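PDB 6YJO: FAD-binding PCMH-type domain-containing protein from Gibberella zeae, which carries covalently linked FAD and probably acts as an oxygen-dependent oxidoreductase, as in related fungal flavoenzymes that oxidise oligosaccharides. Local coordinates for residues A97-H102 with I118-M123; P45-D50 with A70-P75; L191-V196 with G225-L230; M456-L461 with K472-K477. All coordinates share one frame; numbering follows the deposited sequence.

Contact 1 of 4, residues A97-H102 with I118-M123; sequences AKSGGH and IVVDAM. With FAD (flavin-adenine dinucleotide), chain C.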
# COMPACT_ATOMS: atom_id res chain seq x y z
N ALA A 97 6.24 -5.71 13.48
CA ALA A 97 7.13 -4.66 13.01
C ALA A 97 6.32 -3.48 12.49
O ALA A 97 5.29 -3.66 11.83
CB ALA A 97 8.07 -5.18 11.92
N LYS A 98 6.77 -2.28 12.82
CA LYS A 98 6.19 -1.04 12.30
C LYS A 98 7.30 -0.22 11.65
O LYS A 98 8.32 0.06 12.29
CB LYS A 98 5.51 -0.24 13.41
CG LYS A 98 4.77 0.99 12.91
CD LYS A 98 5.18 2.26 13.64
CE LYS A 98 4.53 2.36 15.02
NZ LYS A 98 5.21 3.39 15.85
N SER A 99 7.08 0.18 10.39
CA SER A 99 8.06 0.98 9.66
C SER A 99 7.58 2.42 9.55
O SER A 99 8.09 3.31 10.24
CB SER A 99 8.29 0.38 8.27
OG SER A 99 8.98 1.29 7.42
N GLY A 100 6.60 2.66 8.68
CA GLY A 100 6.04 3.99 8.53
C GLY A 100 4.85 4.24 9.43
O GLY A 100 4.59 5.38 9.83
N GLY A 101 4.10 3.19 9.74
CA GLY A 101 2.94 3.29 10.59
C GLY A 101 1.64 3.63 9.89
O GLY A 101 0.66 3.93 10.58
N HIS A 102 1.61 3.59 8.56
CA HIS A 102 0.42 4.00 7.83
C HIS A 102 -0.63 2.90 7.70
O HIS A 102 -1.61 3.10 6.97
CB HIS A 102 0.79 4.49 6.43
CG HIS A 102 0.96 5.97 6.35
ND1 HIS A 102 -0.07 6.83 5.99
CD2 HIS A 102 2.02 6.76 6.63
CE1 HIS A 102 0.37 8.07 6.02
NE2 HIS A 102 1.64 8.06 6.40
N ILE A 118 8.57 -3.77 17.12
CA ILE A 118 9.92 -3.45 16.69
C ILE A 118 9.81 -2.31 15.68
O ILE A 118 9.43 -2.53 14.53
CB ILE A 118 10.62 -4.68 16.10
CG1 ILE A 118 10.69 -5.80 17.15
CG2 ILE A 118 12.02 -4.33 15.60
CD1 ILE A 118 11.23 -7.12 16.62
N VAL A 119 10.13 -1.10 16.12
CA VAL A 119 10.02 0.10 15.28
C VAL A 119 11.33 0.26 14.51
O VAL A 119 12.35 0.67 15.07
CB VAL A 119 9.71 1.34 16.12
CG1 VAL A 119 9.80 2.61 15.27
CG2 VAL A 119 8.34 1.23 16.78
N VAL A 120 11.29 -0.04 13.21
CA VAL A 120 12.48 0.00 12.38
C VAL A 120 12.63 1.38 11.74
O VAL A 120 13.45 1.57 10.84
CB VAL A 120 12.44 -1.10 11.30
CG1 VAL A 120 12.20 -2.46 11.95
CG2 VAL A 120 11.37 -0.80 10.26
N ASP A 121 11.84 2.34 12.22
CA ASP A 121 11.84 3.68 11.64
C ASP A 121 13.23 4.32 11.67
O ASP A 121 13.55 5.14 10.80
CB ASP A 121 10.84 4.56 12.40
CG ASP A 121 10.80 5.99 11.89
OD1 ASP A 121 11.23 6.24 10.74
OD2 ASP A 121 10.33 6.88 12.64
N ALA A 122 14.07 3.97 12.64
CA ALA A 122 15.40 4.56 12.75
C ALA A 122 16.39 3.99 11.74
O ALA A 122 17.47 4.57 11.57
CB ALA A 122 15.95 4.37 14.17
N MET A 123 16.06 2.89 11.07
CA MET A 123 16.92 2.29 10.05
C MET A 123 16.37 2.71 8.69
O MET A 123 15.45 2.09 8.16
CB MET A 123 16.95 0.77 10.21
CG MET A 123 17.47 0.31 11.56
SD MET A 123 17.27 -1.46 11.84
CE MET A 123 18.06 -2.14 10.37
PA FAD C . 3.15 0.06 8.98
O1A FAD C . 1.97 0.17 9.86
O2A FAD C . 4.49 0.38 9.67
O5B FAD C . 3.22 -1.37 8.31
C5B FAD C . 2.06 -1.95 7.67
C4B FAD C . 2.22 -3.45 7.62
O4B FAD C . 3.58 -3.77 7.25
C3B FAD C . 1.97 -4.16 8.95
O3B FAD C . 1.40 -5.44 8.73
C2B FAD C . 3.37 -4.24 9.54
O2B FAD C . 3.49 -5.31 10.48
C1B FAD C . 4.19 -4.52 8.29
N9A FAD C . 5.60 -4.14 8.40
C8A FAD C . 6.12 -2.89 8.57
N7A FAD C . 7.42 -2.85 8.65
C5A FAD C . 7.80 -4.18 8.51
C6A FAD C . 9.05 -4.82 8.51
N6A FAD C . 10.21 -4.18 8.65
N1A FAD C . 9.06 -6.16 8.36
C2A FAD C . 7.90 -6.81 8.22
N3A FAD C . 6.66 -6.32 8.20
C4A FAD C . 6.68 -4.98 8.36
N1 FAD C . -0.80 2.58 -0.85
C2 FAD C . -0.71 2.52 -2.21
O2 FAD C . -0.64 1.45 -2.81
N3 FAD C . -0.69 3.70 -2.94
C4 FAD C . -0.76 4.98 -2.43
O4 FAD C . -0.73 5.95 -3.18
C4X FAD C . -0.85 5.02 -0.98
N5 FAD C . -0.92 6.19 -0.41
C5X FAD C . -1.01 6.23 0.97
C6 FAD C . -1.11 7.47 1.61
C7 FAD C . -1.17 7.56 2.99
C7M FAD C . -1.26 8.92 3.63
C8 FAD C . -1.20 6.39 3.76
C8M FAD C . -1.28 6.45 5.26
C9 FAD C . -1.12 5.15 3.13
C9A FAD C . -1.03 5.07 1.75
N10 FAD C . -0.94 3.83 1.09
C10 FAD C . -0.86 3.77 -0.28
C1' FAD C . -1.00 2.57 1.84
C2' FAD C . 0.37 1.99 2.18
O2' FAD C . 0.93 1.36 1.03
C3' FAD C . 0.19 0.95 3.29
O3' FAD C . -0.48 1.58 4.38
C4' FAD C . 1.50 0.35 3.80
O4' FAD C . 1.35 -1.06 4.00
C5' FAD C . 1.92 1.00 5.10
O5' FAD C . 3.30 0.68 5.36
P FAD C . 4.06 1.34 6.57
O1P FAD C . 5.36 0.57 6.84
O2P FAD C . 4.18 2.80 6.35
O3P FAD C . 3.01 1.05 7.75
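K98 meets the 118-123 segment through both of its backbone polar groups, in the parallel pairing of strands 95-98 and 116-119 that leads into the diphosphate-binding loop of the PCMH-type FAD domain. K98 N donates to I118 O over 3.2 Å at 165°, and V120 N returns a bond of 3.1 Å to K98 O. The side chains of A97 and I118 share one sheet face; those of K98 and V119 run side by side on the other, with K98 NZ 3.9 Å from V119 CG2. Beyond the strand end, V120 CG2 packs 3.8 Å from S99 CA, placed there by a chi1 of -53° that sets this methyl between the backbone N and the carbonyl carbon. The loop then offers successive N-H groups to the cofactor: S99 N and G101 N converge on FAD O2A at 2.7 and 2.8 Å, while G100 N reaches FAD O1P almost straight, at 172°. H102 N adds weak bonds. In the second shell, S99 OG bonds to A138 O, R141 holds G100 O, and D121 forms a salt bridge with R337. At the loop's far end, H102 ND1 is joined covalently to FAD C8M at 1.5 Å, near the imidazole plane.

Contact 2 of 4, residues P45-D50 with A70-P75; sequences PYIPRD and AAIALP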
# COMPACT_ATOMS: atom_id res chain seq x y z
N PRO A 45 18.11 -1.41 21.88
CA PRO A 45 17.48 -0.15 22.30
C PRO A 45 15.98 -0.32 22.46
O PRO A 45 15.30 -0.85 21.58
CB PRO A 45 17.83 0.82 21.16
CG PRO A 45 19.04 0.25 20.52
CD PRO A 45 18.92 -1.24 20.66
N TYR A 46 15.46 0.12 23.61
CA TYR A 46 14.03 0.06 23.86
C TYR A 46 13.55 1.42 24.37
O TYR A 46 14.32 2.23 24.87
CB TYR A 46 13.67 -1.05 24.87
CG TYR A 46 14.15 -0.83 26.30
CD1 TYR A 46 13.65 0.20 27.08
CD2 TYR A 46 15.07 -1.69 26.88
CE1 TYR A 46 14.07 0.39 28.38
CE2 TYR A 46 15.49 -1.51 28.18
CZ TYR A 46 14.99 -0.47 28.93
OH TYR A 46 15.42 -0.29 30.23
N ILE A 47 12.25 1.61 24.24
CA ILE A 47 11.59 2.85 24.75
C ILE A 47 11.06 2.52 26.14
O ILE A 47 10.28 1.58 26.30
CB ILE A 47 10.46 3.27 23.82
CG1 ILE A 47 10.99 3.57 22.41
CG2 ILE A 47 9.74 4.49 24.40
CD1 ILE A 47 12.12 4.59 22.38
N PRO A 48 11.46 3.29 27.17
CA PRO A 48 10.98 2.98 28.52
C PRO A 48 9.47 3.17 28.63
O PRO A 48 8.90 4.12 28.10
CB PRO A 48 11.75 3.97 29.41
CG PRO A 48 12.12 5.09 28.50
CD PRO A 48 12.34 4.47 27.15
N ARG A 49 8.84 2.23 29.33
CA ARG A 49 7.38 2.22 29.45
C ARG A 49 6.87 3.54 30.02
O ARG A 49 7.52 4.19 30.84
CB ARG A 49 6.94 1.07 30.35
CG ARG A 49 5.43 0.88 30.46
CD ARG A 49 4.94 -0.20 29.50
NE ARG A 49 3.53 -0.50 29.69
CZ ARG A 49 2.89 -1.49 29.08
NH1 ARG A 49 3.53 -2.28 28.24
NH2 ARG A 49 1.59 -1.69 29.32
N ASP A 50 5.69 3.94 29.55
CA ASP A 50 4.95 5.09 30.10
C ASP A 50 5.82 6.33 30.26
O ASP A 50 5.58 7.17 31.13
CB ASP A 50 4.30 4.72 31.43
CG ASP A 50 3.35 3.55 31.31
OD1 ASP A 50 2.60 3.49 30.31
OD2 ASP A 50 3.36 2.68 32.21
N ALA A 70 3.36 -4.36 24.66
CA ALA A 70 4.03 -4.81 25.88
C ALA A 70 5.39 -4.15 26.00
O ALA A 70 5.78 -3.72 27.09
CB ALA A 70 4.14 -6.33 25.88
N ALA A 71 6.13 -4.06 24.89
CA ALA A 71 7.31 -3.22 24.80
C ALA A 71 7.45 -2.73 23.36
O ALA A 71 6.89 -3.30 22.43
CB ALA A 71 8.58 -3.96 25.23
N ILE A 72 8.19 -1.63 23.21
CA ILE A 72 8.60 -1.11 21.91
C ILE A 72 10.12 -1.21 21.85
O ILE A 72 10.82 -0.68 22.72
CB ILE A 72 8.16 0.34 21.70
CG1 ILE A 72 6.63 0.47 21.69
CG2 ILE A 72 8.73 0.87 20.39
CD1 ILE A 72 6.17 1.90 21.86
N ALA A 73 10.63 -1.88 20.82
CA ALA A 73 12.04 -1.82 20.48
C ALA A 73 12.27 -0.76 19.42
O ALA A 73 11.39 -0.48 18.60
CB ALA A 73 12.55 -3.18 19.99
N LEU A 74 13.45 -0.14 19.46
CA LEU A 74 13.85 0.88 18.50
C LEU A 74 15.24 0.52 17.98
O LEU A 74 16.23 1.16 18.32
CB LEU A 74 13.83 2.27 19.14
CG LEU A 74 14.18 3.44 18.23
CD1 LEU A 74 13.28 3.48 17.00
CD2 LEU A 74 14.10 4.76 18.98
N PRO A 75 15.33 -0.53 17.16
CA PRO A 75 16.64 -0.96 16.66
C PRO A 75 17.23 0.03 15.68
O PRO A 75 16.53 0.85 15.07
CB PRO A 75 16.32 -2.30 15.98
CG PRO A 75 14.91 -2.14 15.52
CD PRO A 75 14.24 -1.37 16.63
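L74 N donates to P45 O over 2.9 Å in an essentially linear bond, 179° at the hydrogen, although the donor stands above the carbonyl plane. The same oxygen receives a longer CA-H contact from A73. One step on, I47 N gives 3.1 Å to I72 O at 171°, and Y46 CA lies 3.5 Å from I72 O, so two carbonyls, one from each segment, are each met by an N-H and a CA-H. P45 CB rests 3.3 Å from L74 O. I47 crosses both neighbours at a slant, its CG1 4.1 Å from I72 CG2 and its CD1 3.9 Å from L74 CD2. R49 starts with CG anti to its own N and then bends at chi2 (97°), which swings the guanidinium back: NH1 donates 2.9 Å to A70 O, which lies at the guanidinium edge near its plane, in a strongly bent and therefore weak bond. Helix 52-57 adds Q53 against I47 and W54 against R49 and I72. On its other edge, strand 71-73 bonds to strand 116-119 through V117 and V119. A single backbone bridge, Y46 with A73, lays an N-terminal loop roughly antiparallel along the edge strand of the three-stranded parallel sheet in the FAD-binding domain.

Contact 3 of 4, residues L191-V196 with G225-L230; sequences LGATIV and GIVAEL. With FAD (flavin-adenine dinucleotide), chain C.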
# COMPACT_ATOMS: atom_id res chain seq x y z
N LEU A 191 14.16 -7.16 -5.38
CA LEU A 191 15.22 -8.14 -5.59
C LEU A 191 15.34 -9.13 -4.44
O LEU A 191 15.48 -10.33 -4.67
CB LEU A 191 16.58 -7.44 -5.77
CG LEU A 191 16.78 -6.53 -6.99
CD1 LEU A 191 18.14 -5.85 -6.93
CD2 LEU A 191 16.66 -7.32 -8.29
N GLY A 192 15.28 -8.64 -3.20
CA GLY A 192 15.42 -9.49 -2.04
C GLY A 192 15.51 -8.62 -0.80
O GLY A 192 15.50 -7.39 -0.87
N ALA A 193 15.59 -9.29 0.35
CA ALA A 193 15.63 -8.58 1.62
C ALA A 193 16.31 -9.40 2.69
O ALA A 193 16.07 -10.61 2.81
CB ALA A 193 14.22 -8.21 2.09
N THR A 194 17.16 -8.74 3.47
CA THR A 194 17.60 -9.29 4.75
C THR A 194 16.40 -9.34 5.69
O THR A 194 15.76 -8.32 5.95
CB THR A 194 18.72 -8.42 5.33
OG1 THR A 194 19.74 -8.21 4.33
CG2 THR A 194 19.32 -9.07 6.56
N ILE A 195 16.08 -10.54 6.18
CA ILE A 195 14.87 -10.76 6.96
C ILE A 195 15.21 -11.63 8.16
O ILE A 195 16.04 -12.54 8.07
CB ILE A 195 13.76 -11.40 6.10
CG1 ILE A 195 12.50 -11.63 6.94
CG2 ILE A 195 14.24 -12.71 5.48
CD1 ILE A 195 11.30 -12.05 6.11
N VAL A 196 14.56 -11.35 9.29
CA VAL A 196 14.75 -12.10 10.52
C VAL A 196 13.54 -13.00 10.72
O VAL A 196 12.42 -12.52 10.91
CB VAL A 196 14.93 -11.16 11.73
CG1 VAL A 196 15.16 -11.95 13.01
CG2 VAL A 196 16.09 -10.20 11.48
N GLY A 225 8.19 -12.53 8.75
CA GLY A 225 9.43 -12.15 9.39
C GLY A 225 9.56 -10.65 9.49
O GLY A 225 8.71 -9.89 9.01
N ILE A 226 10.65 -10.23 10.12
CA ILE A 226 10.97 -8.82 10.31
C ILE A 226 12.05 -8.46 9.29
O ILE A 226 13.22 -8.80 9.46
CB ILE A 226 11.43 -8.52 11.74
CG1 ILE A 226 10.46 -9.12 12.76
CG2 ILE A 226 11.53 -7.01 11.95
CD1 ILE A 226 9.14 -8.37 12.87
N VAL A 227 11.65 -7.78 8.22
CA VAL A 227 12.60 -7.33 7.22
C VAL A 227 13.38 -6.13 7.75
O VAL A 227 12.82 -5.25 8.42
CB VAL A 227 11.88 -6.97 5.91
CG1 VAL A 227 12.82 -6.27 4.94
CG2 VAL A 227 11.30 -8.23 5.28
N ALA A 228 14.68 -6.10 7.46
CA ALA A 228 15.56 -5.03 7.88
C ALA A 228 16.12 -4.21 6.73
O ALA A 228 16.44 -3.03 6.92
CB ALA A 228 16.74 -5.59 8.70
N GLU A 229 16.26 -4.80 5.54
CA GLU A 229 16.78 -4.11 4.37
C GLU A 229 16.14 -4.72 3.13
O GLU A 229 16.15 -5.95 2.99
CB GLU A 229 18.31 -4.22 4.32
CG GLU A 229 18.98 -3.31 3.32
CD GLU A 229 20.50 -3.31 3.44
OE1 GLU A 229 21.02 -2.80 4.46
OE2 GLU A 229 21.17 -3.83 2.52
N LEU A 230 15.58 -3.89 2.27
CA LEU A 230 14.98 -4.33 1.01
C LEU A 230 15.87 -3.91 -0.15
O LEU A 230 16.51 -2.86 -0.11
CB LEU A 230 13.57 -3.75 0.82
CG LEU A 230 12.52 -4.08 1.89
CD1 LEU A 230 12.54 -3.05 3.03
CD2 LEU A 230 11.12 -4.16 1.28
PA FAD C . 3.15 0.06 8.98
O1A FAD C . 1.97 0.17 9.86
O2A FAD C . 4.49 0.38 9.67
O5B FAD C . 3.22 -1.37 8.31
C5B FAD C . 2.06 -1.95 7.67
C4B FAD C . 2.22 -3.45 7.62
O4B FAD C . 3.58 -3.77 7.25
C3B FAD C . 1.97 -4.16 8.95
O3B FAD C . 1.40 -5.44 8.73
C2B FAD C . 3.37 -4.24 9.54
O2B FAD C . 3.49 -5.31 10.48
C1B FAD C . 4.19 -4.52 8.29
N9A FAD C . 5.60 -4.14 8.40
C8A FAD C . 6.12 -2.89 8.57
N7A FAD C . 7.42 -2.85 8.65
C5A FAD C . 7.80 -4.18 8.51
C6A FAD C . 9.05 -4.82 8.51
N6A FAD C . 10.21 -4.18 8.65
N1A FAD C . 9.06 -6.16 8.36
C2A FAD C . 7.90 -6.81 8.22
N3A FAD C . 6.66 -6.32 8.20
C4A FAD C . 6.68 -4.98 8.36
N1 FAD C . -0.80 2.58 -0.85
C2 FAD C . -0.71 2.52 -2.21
O2 FAD C . -0.64 1.45 -2.81
N3 FAD C . -0.69 3.70 -2.94
C4 FAD C . -0.76 4.98 -2.43
O4 FAD C . -0.73 5.95 -3.18
C4X FAD C . -0.85 5.02 -0.98
N5 FAD C . -0.92 6.19 -0.41
C5X FAD C . -1.01 6.23 0.97
C6 FAD C . -1.11 7.47 1.61
C7 FAD C . -1.17 7.56 2.99
C7M FAD C . -1.26 8.92 3.63
C8 FAD C . -1.20 6.39 3.76
C8M FAD C . -1.28 6.45 5.26
C9 FAD C . -1.12 5.15 3.13
C9A FAD C . -1.03 5.07 1.75
N10 FAD C . -0.94 3.83 1.09
C10 FAD C . -0.86 3.77 -0.28
C1' FAD C . -1.00 2.57 1.84
C2' FAD C . 0.37 1.99 2.18
O2' FAD C . 0.93 1.36 1.03
C3' FAD C . 0.19 0.95 3.29
O3' FAD C . -0.48 1.58 4.38
C4' FAD C . 1.50 0.35 3.80
O4' FAD C . 1.35 -1.06 4.00
C5' FAD C . 1.92 1.00 5.10
O5' FAD C . 3.30 0.68 5.36
P FAD C . 4.06 1.34 6.57
O1P FAD C . 5.36 0.57 6.84
O2P FAD C . 4.18 2.80 6.35
O3P FAD C . 3.01 1.05 7.75
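With chi1 at 180° and chi2 also extended, the I195 side chain stretches out and carries CD1 to 3.8 Å from G225 CA and 3.9 Å from V227 CG2. V227, at chi1 170°, divides its branches: CG2 turns to I195, while CG1 lies beside its own carbonyl carbon and reaches A193 CB at 3.7 Å. A193, I195, V227 and L230 thus line one face of the pairing. The backbones belong to neighbouring strands of the antiparallel sheet in the FAD-binding domain, and their register slips by one between T194 and I195, a beta bulge that places A228 as the extra residue. A228 N still bonds T194 O at 2.9 Å, nearly linear at 178°, whereas T194 N to E229 O is bent and weak. Past the bulge, V196 and I226 form a reciprocal hydrogen-bonded pair: V196 N to I226 O at 2.9 Å and I226 N to V196 O at 3.0 Å. V227 spends its own N-H and C=O on the cofactor instead. Its N donates to FAD N1A over 3.1 Å, and FAD N6A donates to its O over 2.8 Å, reading the Watson-Crick edge of the adenine. On the opposite face, I226 and V196 pack against I81 of helix 78-90.

Contact 4 of 4, residues M456-L461 with K472-K477; sequences MYANYL and KRYYGK. With FAD (flavin-adenine dinucleotide), chain C.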
# COMPACT_ATOMS: atom_id res chain seq x y z
N MET A 456 -9.41 -7.70 -3.14
CA MET A 456 -9.16 -6.47 -2.40
C MET A 456 -7.66 -6.30 -2.24
O MET A 456 -6.87 -7.21 -2.51
CB MET A 456 -9.88 -6.50 -1.03
CG MET A 456 -11.39 -6.61 -1.15
SD MET A 456 -12.24 -6.68 0.44
CE MET A 456 -12.29 -4.95 0.89
N TYR A 457 -7.26 -5.10 -1.81
CA TYR A 457 -5.87 -4.68 -1.81
C TYR A 457 -5.38 -4.58 -0.37
O TYR A 457 -5.95 -3.83 0.43
CB TYR A 457 -5.73 -3.35 -2.54
CG TYR A 457 -4.33 -2.80 -2.64
CD1 TYR A 457 -3.23 -3.65 -2.75
CD2 TYR A 457 -4.09 -1.44 -2.63
CE1 TYR A 457 -1.95 -3.15 -2.84
CE2 TYR A 457 -2.82 -0.93 -2.73
CZ TYR A 457 -1.75 -1.79 -2.84
OH TYR A 457 -0.48 -1.28 -2.94
N ALA A 458 -4.32 -5.33 -0.05
CA ALA A 458 -3.88 -5.45 1.34
C ALA A 458 -3.41 -4.12 1.90
O ALA A 458 -3.67 -3.81 3.07
CB ALA A 458 -2.78 -6.50 1.44
N ASN A 459 -2.69 -3.32 1.11
CA ASN A 459 -2.23 -2.03 1.60
C ASN A 459 -3.39 -1.07 1.87
O ASN A 459 -3.22 -0.12 2.65
CB ASN A 459 -1.25 -1.39 0.61
CG ASN A 459 0.17 -1.89 0.80
OD1 ASN A 459 0.61 -2.15 1.92
ND2 ASN A 459 0.90 -2.03 -0.31
N TYR A 460 -4.54 -1.28 1.24
CA TYR A 460 -5.78 -0.59 1.58
C TYR A 460 -6.70 -1.51 2.38
O TYR A 460 -7.89 -1.63 2.10
CB TYR A 460 -6.48 -0.10 0.32
CG TYR A 460 -5.74 0.93 -0.51
CD1 TYR A 460 -4.67 1.65 0.01
CD2 TYR A 460 -6.12 1.18 -1.82
CE1 TYR A 460 -4.01 2.59 -0.76
CE2 TYR A 460 -5.47 2.12 -2.59
CZ TYR A 460 -4.41 2.82 -2.06
OH TYR A 460 -3.75 3.76 -2.84
N LEU A 461 -6.14 -2.18 3.40
CA LEU A 461 -6.87 -3.25 4.07
C LEU A 461 -8.17 -2.74 4.66
O LEU A 461 -8.23 -1.67 5.26
CB LEU A 461 -6.00 -3.87 5.16
CG LEU A 461 -5.47 -2.94 6.26
CD1 LEU A 461 -6.37 -2.97 7.49
CD2 LEU A 461 -4.04 -3.32 6.62
N LYS A 472 -8.82 -14.20 1.90
CA LYS A 472 -9.38 -14.66 0.63
C LYS A 472 -9.25 -13.58 -0.44
O LYS A 472 -8.91 -13.88 -1.59
CB LYS A 472 -10.85 -15.05 0.81
CG LYS A 472 -11.64 -15.12 -0.50
CD LYS A 472 -12.98 -15.84 -0.33
CE LYS A 472 -13.82 -15.76 -1.60
NZ LYS A 472 -14.72 -16.95 -1.77
N ARG A 473 -9.51 -12.32 -0.08
CA ARG A 473 -9.60 -11.24 -1.05
C ARG A 473 -8.25 -10.59 -1.33
O ARG A 473 -7.98 -10.21 -2.48
CB ARG A 473 -10.58 -10.18 -0.55
CG ARG A 473 -12.00 -10.69 -0.36
CD ARG A 473 -12.65 -11.10 -1.68
NE ARG A 473 -13.96 -11.71 -1.46
CZ ARG A 473 -14.68 -12.30 -2.41
NH1 ARG A 473 -14.22 -12.37 -3.66
NH2 ARG A 473 -15.86 -12.82 -2.11
N TYR A 474 -7.38 -10.45 -0.32
CA TYR A 474 -6.07 -9.85 -0.58
C TYR A 474 -5.18 -10.81 -1.37
O TYR A 474 -4.44 -10.38 -2.26
CB TYR A 474 -5.36 -9.49 0.73
CG TYR A 474 -6.13 -8.61 1.70
CD1 TYR A 474 -7.23 -7.87 1.30
CD2 TYR A 474 -5.72 -8.52 3.02
CE1 TYR A 474 -7.92 -7.07 2.21
CE2 TYR A 474 -6.39 -7.73 3.93
CZ TYR A 474 -7.49 -7.01 3.52
OH TYR A 474 -8.16 -6.22 4.42
N TYR A 475 -5.24 -12.10 -1.05
CA TYR A 475 -4.25 -13.06 -1.50
C TYR A 475 -4.81 -14.14 -2.42
O TYR A 475 -4.02 -14.89 -3.01
CB TYR A 475 -3.56 -13.71 -0.29
CG TYR A 475 -3.04 -12.67 0.68
CD1 TYR A 475 -2.23 -11.63 0.24
CD2 TYR A 475 -3.41 -12.69 2.02
CE1 TYR A 475 -1.77 -10.66 1.11
CE2 TYR A 475 -2.95 -11.72 2.90
CZ TYR A 475 -2.13 -10.71 2.44
OH TYR A 475 -1.67 -9.75 3.31
N GLY A 476 -6.13 -14.25 -2.54
CA GLY A 476 -6.70 -15.07 -3.60
C GLY A 476 -6.21 -16.50 -3.55
O GLY A 476 -6.19 -17.14 -2.49
N LYS A 477 -5.81 -17.02 -4.71
CA LYS A 477 -5.41 -18.42 -4.84
C LYS A 477 -3.98 -18.68 -4.36
O LYS A 477 -3.48 -19.80 -4.51
CB LYS A 477 -5.56 -18.88 -6.30
CG LYS A 477 -4.61 -18.20 -7.28
CD LYS A 477 -4.75 -18.79 -8.68
CE LYS A 477 -3.87 -18.08 -9.69
NZ LYS A 477 -3.72 -18.85 -10.95
PA FAD C . 3.15 0.06 8.98
O1A FAD C . 1.97 0.17 9.86
O2A FAD C . 4.49 0.38 9.67
O5B FAD C . 3.22 -1.37 8.31
C5B FAD C . 2.06 -1.95 7.67
C4B FAD C . 2.22 -3.45 7.62
O4B FAD C . 3.58 -3.77 7.25
C3B FAD C . 1.97 -4.16 8.95
O3B FAD C . 1.40 -5.44 8.73
C2B FAD C . 3.37 -4.24 9.54
O2B FAD C . 3.49 -5.31 10.48
C1B FAD C . 4.19 -4.52 8.29
N9A FAD C . 5.60 -4.14 8.40
C8A FAD C . 6.12 -2.89 8.57
N7A FAD C . 7.42 -2.85 8.65
C5A FAD C . 7.80 -4.18 8.51
C6A FAD C . 9.05 -4.82 8.51
N6A FAD C . 10.21 -4.18 8.65
N1A FAD C . 9.06 -6.16 8.36
C2A FAD C . 7.90 -6.81 8.22
N3A FAD C . 6.66 -6.32 8.20
C4A FAD C . 6.68 -4.98 8.36
N1 FAD C . -0.80 2.58 -0.85
C2 FAD C . -0.71 2.52 -2.21
O2 FAD C . -0.64 1.45 -2.81
N3 FAD C . -0.69 3.70 -2.94
C4 FAD C . -0.76 4.98 -2.43
O4 FAD C . -0.73 5.95 -3.18
C4X FAD C . -0.85 5.02 -0.98
N5 FAD C . -0.92 6.19 -0.41
C5X FAD C . -1.01 6.23 0.97
C6 FAD C . -1.11 7.47 1.61
C7 FAD C . -1.17 7.56 2.99
C7M FAD C . -1.26 8.92 3.63
C8 FAD C . -1.20 6.39 3.76
C8M FAD C . -1.28 6.45 5.26
C9 FAD C . -1.12 5.15 3.13
C9A FAD C . -1.03 5.07 1.75
N10 FAD C . -0.94 3.83 1.09
C10 FAD C . -0.86 3.77 -0.28
C1' FAD C . -1.00 2.57 1.84
C2' FAD C . 0.37 1.99 2.18
O2' FAD C . 0.93 1.36 1.03
C3' FAD C . 0.19 0.95 3.29
O3' FAD C . -0.48 1.58 4.38
C4' FAD C . 1.50 0.35 3.80
O4' FAD C . 1.35 -1.06 4.00
C5' FAD C . 1.92 1.00 5.10
O5' FAD C . 3.30 0.68 5.36
P FAD C . 4.06 1.34 6.57
O1P FAD C . 5.36 0.57 6.84
O2P FAD C . 4.18 2.80 6.35
O3P FAD C . 3.01 1.05 7.75
O HOH W 1 -3.51 -7.57 -1.85
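The direct polar link is M456 N to R473 O, 3.0 Å and 171° at the hydrogen, with the donor well above the carbonyl plane. A water accepts from A458 N and donates to Y474 O, 3.0 Å from each. Aromatic contacts centre on Y474, whose CG lies anti to its carbonyl carbon (chi1 -53°), turning the ring against A458. A458 CA stands over one face of the Y474 ring, 4.0 Å from its centroid and 14° off the normal, a CH-pi contact, while M456 CB comes to the edge, 3.8 Å from Y474 CD1. L461 CB approaches Y474 OH to 3.3 Å, and that hydroxyl is hydrogen-bonded to Q499. M456 and R473 cross through their aliphatic parts, the guanidinium beyond held in salt bridges to E469 and D451. On its other side this berberine-bridge-enzyme-like loop serves the flavin: Y457 OH donates to FAD O2 over 2.7 Å, and N459 OD1 accepts from FAD O4' in a very short bond of doubtful length. Within the loop, N459 ND2 gives Y457 OH a straight 3.1 Å bond in the N459 amide plane. The loop joins the end of helix 467-475 to strands 346-352 and 417-423 beside Y457.

Along the chain the four contacts follow in series, none nested in or crossing another. Contact 2 comes first, closing a 19-residue loop that includes helix 52-57. Contact 1 follows with 15 intervening residues, and the two adjoin in one parallel sheet, V119 N lying 2.9 Å from A73 O. Contact 3 spans 28 residues including helix 211-220, bringing together two strands of the antiparallel sheet; it touches contact 1 where A97 CB packs 3.5 Å from I226 CD1. Contact 4 closes a short loop near the C terminus, its centre about 22 Å from contact 1's. Contact 1 follows FAD's adenosine, diphosphate and flavin methyl, contact 3 holds the adenine edge, contact 4 the flavin and ribityl chain.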